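PDB 3FAW: reticulocyte binding protein from Streptococcus agalactiae COH1, which probably hydrolyses alpha-1,6 linkages in pullulan and related branched alpha-glucans as a cell-wall-anchored pullulanase with a TIM-barrel catalytic domain. Local coordinates for residues 222-227 and 318-323; 357-360 and 366-369. One frame throughout, in Å; residues are numbered along the deposited sequence.

How the interactions relate
Interactions 1 and 2 lie on the same side of the chain's centre, their own centres about 10 Å apart, and share the long connection from barrel strand 312-315 to helix 367-381. Along the chain they come in series. In interaction 1, residues 222-227, which follow strand 212-216 of the antiparallel beta domain, meet the beginning of that connection; in interaction 2 the end of the connection folds against the start of its helix. Y321 OH and Y358 OH, 3.1 Å apart in a probable hydrogen bond, join the two, and R368 packs beside S223 and L224. The beta domain thereby rests on a barrel connection that is itself folded onto its own helix.

Interaction 1: 222-227 and 318-323; sequences KSLAEW and VLSYFY
The indole NE1 of W227 donates a hydrogen bond to the backbone carbonyl O of F322 at 2.9 Å. The N-H...O angle of 147° makes this a moderately bent bond; it uses a lone pair in the carbonyl plane, while the oxygen stands somewhat out of the indole plane. Tryptophan suits the position because one ring system supplies both this N-H and a broad apolar surface. CG of W227 is anti to the backbone N (chi1 174°), which carries the indole across to 318-323, and the backbone N itself is held by E326. On the six-membered side of the indole, CZ2 sits over one face of the F322 ring toward its rim, 3.6 Å from F322 CE1. With ring centroids 5.4 Å apart and planes inclined at 59°, the two rings form an oblique aromatic pair.

These residues join two parts of the protein. Segment 222-227 follows strand 212-216 of the carbohydrate-binding-module-like beta region, and S223 pairs through its backbone with A242; segment 318-323 follows the second strand of the TIM barrel, where such loops rise from the C-terminal ends of the strands.

A smaller contact lies toward the other end of the interface. L224 points toward S320 and brings its CD1 methyl alongside the serine, 3.4 Å from OG and 3.6 Å from CB. The small serine lets the leucine branch come close, and its hydroxyl, buried here, is hydrogen-bonded to Q349 NE2, a residue against which the W227 side chain also packs.

Interaction 2: 357-360 and 366-369; sequences MYSE and SARI
This is a small, buried packing contact between the last part of a barrel connection and the first turn of the helix that follows it. S359 meets A367 and R368 across only a few intervening residues, and S359 and R368 bring their CA atoms to 5.2 Å. The small serine permits that closeness, and the arginine turns its long chain aside. CB of S359 lies 4.0 Å from CB of R368, so the arginine contributes the base of its chain to this contact. S359 OG, anti to its own backbone N (chi1 172°), comes alongside the first helical residues and stands 4.0 Å from the A367 CB methyl, at van der Waals range. The small alanine methyl lets the hydroxyl lie beside the helix while it bonds elsewhere.

The polar end of the serine is satisfied nearby. S359 OG accepts a hydrogen bond from the backbone N of K361, an ST turn that fixes the bend of the chain, and is also bonded to E371 OE1 on the same helix. The other carboxylate oxygen of E371 takes the backbone N of E360, so a single glutamate grips two successive residues of the loop; its place near the N-terminal end of helix 367-381 would probably favour its negative charge.

R368 leaves the helix with CG between its backbone N and carbonyl carbon (chi1 62°), and further bends in the chain carry the guanidinium group away to L354 O, where NH2 forms a hydrogen bond. An arginine fits because its long chain can pack at the base and still reach a backbone carbonyl within the same connection. The contact lies where the connection from the second strand enters its helix, in a beta-alpha unit of the TIM barrel, as in the alpha-amylase family.

Interaction 1: 222-227 and 318-323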
loop_
_atom_site.group_PDB
_atom_site.type_symbol
_atom_site.label_atom_id
_atom_site.label_comp_id
_atom_site.label_asym_id
_atom_site.label_seq_id
_atom_site.Cartn_x
_atom_site.Cartn_y
_atom_site.Cartn_z
ATOM N N LYS A 222 -19.983 3.088 -4.915
ATOM C CA LYS A 222 -19.549 3.941 -3.806
ATOM C C LYS A 222 -19.817 3.318 -2.436
ATOM O O LYS A 222 -19.282 3.779 -1.428
ATOM C CB LYS A 222 -20.226 5.316 -3.895
ATOM C CG LYS A 222 -19.996 6.059 -5.220
ATOM C CD LYS A 222 -18.513 6.291 -5.516
ATOM C CE LYS A 222 -18.309 7.032 -6.826
ATOM N NZ LYS A 222 -18.777 6.239 -8.001
ATOM N N SER A 223 -20.666 2.294 -2.399
ATOM C CA SER A 223 -20.834 1.464 -1.203
ATOM C C SER A 223 -21.399 0.095 -1.589
ATOM O O SER A 223 -21.655 -0.169 -2.770
ATOM C CB SER A 223 -21.726 2.150 -0.156
ATOM O OG SER A 223 -21.591 1.527 1.120
ATOM N N LEU A 224 -21.567 -0.770 -0.590
ATOM C CA LEU A 224 -21.957 -2.160 -0.811
ATOM C C LEU A 224 -22.883 -2.678 0.285
ATOM O O LEU A 224 -22.952 -2.108 1.376
ATOM C CB LEU A 224 -20.721 -3.066 -0.844
ATOM C CG LEU A 224 -19.542 -2.737 -1.767
ATOM C CD1 LEU A 224 -18.334 -3.573 -1.368
ATOM C CD2 LEU A 224 -19.894 -2.959 -3.237
ATOM N N ALA A 225 -23.579 -3.771 -0.020
ATOM C CA ALA A 225 -24.318 -4.537 0.983
ATOM C C ALA A 225 -23.331 -5.245 1.904
ATOM O O ALA A 225 -22.208 -5.542 1.495
ATOM C CB ALA A 225 -25.231 -5.555 0.313
ATOM N N GLU A 226 -23.746 -5.502 3.144
ATOM C CA GLU A 226 -22.926 -6.274 4.083
ATOM C C GLU A 226 -22.446 -7.553 3.393
ATOM O O GLU A 226 -23.224 -8.228 2.715
ATOM C CB GLU A 226 -23.679 -6.582 5.392
ATOM C CG GLU A 226 -24.858 -7.576 5.306
ATOM C CD GLU A 226 -26.078 -7.041 4.563
ATOM O OE1 GLU A 226 -26.157 -5.823 4.294
ATOM O OE2 GLU A 226 -26.970 -7.851 4.244
ATOM N N TRP A 227 -21.161 -7.857 3.550
ATOM C CA TRP A 227 -20.496 -8.888 2.745
ATOM C C TRP A 227 -19.947 -10.024 3.609
ATOM O O TRP A 227 -19.268 -9.795 4.617
ATOM C CB TRP A 227 -19.382 -8.246 1.906
ATOM C CG TRP A 227 -18.512 -9.204 1.140
ATOM C CD1 TRP A 227 -17.157 -9.327 1.237
ATOM C CD2 TRP A 227 -18.932 -10.165 0.159
ATOM N NE1 TRP A 227 -16.709 -10.304 0.382
ATOM C CE2 TRP A 227 -17.773 -10.834 -0.292
ATOM C CE3 TRP A 227 -20.173 -10.530 -0.378
ATOM C CZ2 TRP A 227 -17.816 -11.846 -1.255
ATOM C CZ3 TRP A 227 -20.215 -11.535 -1.336
ATOM C CH2 TRP A 227 -19.043 -12.181 -1.764
ATOM N N VAL A 318 -8.644 0.115 3.729
ATOM C CA VAL A 318 -10.011 0.316 4.208
ATOM C C VAL A 318 -11.042 0.116 3.087
ATOM O O VAL A 318 -12.242 0.044 3.353
ATOM C CB VAL A 318 -10.202 1.717 4.871
ATOM C CG1 VAL A 318 -9.252 1.884 6.055
ATOM C CG2 VAL A 318 -10.009 2.840 3.863
ATOM N N LEU A 319 -10.583 0.029 1.839
ATOM C CA LEU A 319 -11.482 -0.315 0.726
ATOM C C LEU A 319 -11.864 -1.794 0.781
ATOM O O LEU A 319 -11.155 -2.602 1.383
ATOM C CB LEU A 319 -10.862 0.048 -0.621
ATOM C CG LEU A 319 -10.784 1.568 -0.831
ATOM C CD1 LEU A 319 -9.581 1.934 -1.656
ATOM C CD2 LEU A 319 -12.062 2.123 -1.459
ATOM N N SER A 320 -12.993 -2.132 0.157
ATOM C CA SER A 320 -13.577 -3.463 0.288
ATOM C C SER A 320 -12.609 -4.555 -0.140
ATOM O O SER A 320 -12.057 -4.505 -1.233
ATOM C CB SER A 320 -14.863 -3.590 -0.535
ATOM O OG SER A 320 -15.367 -4.919 -0.472
ATOM N N TYR A 321 -12.403 -5.522 0.750
ATOM C CA TYR A 321 -11.624 -6.723 0.443
ATOM C C TYR A 321 -12.499 -7.968 0.554
ATOM O O TYR A 321 -13.526 -7.958 1.235
ATOM C CB TYR A 321 -10.375 -6.832 1.327
ATOM C CG TYR A 321 -10.590 -6.675 2.821
ATOM C CD1 TYR A 321 -10.881 -7.780 3.627
ATOM C CD2 TYR A 321 -10.458 -5.432 3.436
ATOM C CE1 TYR A 321 -11.057 -7.646 5.001
ATOM C CE2 TYR A 321 -10.626 -5.289 4.818
ATOM C CZ TYR A 321 -10.926 -6.399 5.591
ATOM O OH TYR A 321 -11.092 -6.266 6.952
ATOM N N PHE A 322 -12.071 -9.033 -0.119
ATOM C CA PHE A 322 -12.951 -10.156 -0.458
ATOM C C PHE A 322 -13.093 -11.206 0.648
ATOM O O PHE A 322 -14.210 -11.547 1.048
ATOM C CB PHE A 322 -12.453 -10.820 -1.753
ATOM C CG PHE A 322 -13.390 -11.861 -2.316
ATOM C CD1 PHE A 322 -14.381 -11.503 -3.222
ATOM C CD2 PHE A 322 -13.268 -13.201 -1.952
ATOM C CE1 PHE A 322 -15.245 -12.462 -3.750
ATOM C CE2 PHE A 322 -14.124 -14.167 -2.475
ATOM C CZ PHE A 322 -15.113 -13.799 -3.375
ATOM N N TYR A 323 -11.971 -11.730 1.132
ATOM C CA TYR A 323 -12.000 -12.833 2.099
ATOM C C TYR A 323 -12.303 -12.328 3.510
ATOM O O TYR A 323 -11.394 -12.010 4.280
ATOM C CB TYR A 323 -10.685 -13.606 2.073
ATOM C CG TYR A 323 -10.397 -14.260 0.743
ATOM C CD1 TYR A 323 -9.362 -13.803 -0.067
ATOM C CD2 TYR A 323 -11.157 -15.337 0.291
ATOM C CE1 TYR A 323 -9.083 -14.398 -1.290
ATOM C CE2 TYR A 323 -10.887 -15.944 -0.938
ATOM C CZ TYR A 323 -9.848 -15.463 -1.720
ATOM O OH TYR A 323 -9.566 -16.045 -2.933
#

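Interaction 2: 357-360 and 366-369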
loop_
_atom_site.group_PDB
_atom_site.type_symbol
_atom_site.label_atom_id
_atom_site.label_comp_id
_atom_site.label_asym_id
_atom_site.label_seq_id
_atom_site.Cartn_x
_atom_site.Cartn_y
_atom_site.Cartn_z
ATOM N N MET A 357 -16.206 -4.004 7.256
ATOM C CA MET A 357 -15.588 -4.591 8.460
ATOM C C MET A 357 -15.348 -3.577 9.590
ATOM O O MET A 357 -15.372 -3.943 10.768
ATOM C CB MET A 357 -14.259 -5.264 8.097
ATOM C CG MET A 357 -13.684 -6.210 9.167
ATOM S SD MET A 357 -14.703 -7.676 9.447
ATOM C CE MET A 357 -15.603 -7.195 10.920
ATOM N N TYR A 358 -15.115 -2.317 9.226
ATOM C CA TYR A 358 -14.781 -1.274 10.197
ATOM C C TYR A 358 -15.958 -0.358 10.515
ATOM O O TYR A 358 -15.791 0.689 11.155
ATOM C CB TYR A 358 -13.574 -0.479 9.693
ATOM C CG TYR A 358 -12.456 -1.387 9.245
ATOM C CD1 TYR A 358 -12.003 -2.416 10.070
ATOM C CD2 TYR A 358 -11.869 -1.246 7.989
ATOM C CE1 TYR A 358 -10.993 -3.263 9.670
ATOM C CE2 TYR A 358 -10.847 -2.087 7.583
ATOM C CZ TYR A 358 -10.417 -3.098 8.429
ATOM O OH TYR A 358 -9.412 -3.946 8.042
ATOM N N SER A 359 -17.148 -0.782 10.096
ATOM C CA SER A 359 -18.382 -0.050 10.347
ATOM C C SER A 359 -19.156 -0.687 11.493
ATOM O O SER A 359 -19.212 -1.916 11.620
ATOM C CB SER A 359 -19.248 -0.040 9.083
ATOM O OG SER A 359 -20.536 0.499 9.338
ATOM N N GLU A 360 -19.758 0.153 12.327
ATOM C CA GLU A 360 -20.640 -0.331 13.389
ATOM C C GLU A 360 -21.963 -0.862 12.825
ATOM O O GLU A 360 -22.601 -1.716 13.439
ATOM C CB GLU A 360 -20.885 0.771 14.420
ATOM C CG GLU A 360 -19.650 1.077 15.255
ATOM C CD GLU A 360 -19.948 1.976 16.430
ATOM O OE1 GLU A 360 -20.446 3.096 16.200
ATOM O OE2 GLU A 360 -19.677 1.565 17.580
ATOM N N SER A 366 -24.659 3.605 3.902
ATOM C CA SER A 366 -24.298 5.005 4.096
ATOM C C SER A 366 -23.403 5.211 5.324
ATOM O O SER A 366 -22.610 6.152 5.366
ATOM C CB SER A 366 -25.564 5.864 4.217
ATOM O OG SER A 366 -26.261 5.904 2.981
ATOM N N ALA A 367 -23.524 4.322 6.307
ATOM C CA ALA A 367 -22.851 4.490 7.598
ATOM C C ALA A 367 -21.327 4.578 7.477
ATOM O O ALA A 367 -20.723 5.515 7.988
ATOM C CB ALA A 367 -23.243 3.365 8.544
ATOM N N ARG A 368 -20.716 3.617 6.787
ATOM C CA ARG A 368 -19.248 3.545 6.675
ATOM C C ARG A 368 -18.606 4.779 6.041
ATOM O O ARG A 368 -17.485 5.145 6.399
ATOM C CB ARG A 368 -18.818 2.286 5.918
ATOM C CG ARG A 368 -19.328 2.220 4.474
ATOM C CD ARG A 368 -20.181 1.005 4.265
ATOM N NE ARG A 368 -19.558 -0.031 3.477
ATOM C CZ ARG A 368 -19.957 -1.298 3.450
ATOM N NH1 ARG A 368 -20.965 -1.731 4.203
ATOM N NH2 ARG A 368 -19.324 -2.148 2.674
ATOM N N ILE A 369 -19.310 5.403 5.100
ATOM C CA ILE A 369 -18.863 6.649 4.486
ATOM C C ILE A 369 -18.857 7.758 5.540
ATOM O O ILE A 369 -17.882 8.512 5.660
ATOM C CB ILE A 369 -19.769 7.038 3.288
ATOM C CG1 ILE A 369 -19.599 6.025 2.151
ATOM C CG2 ILE A 369 -19.455 8.462 2.798
ATOM C CD1 ILE A 369 -20.568 6.214 0.991
#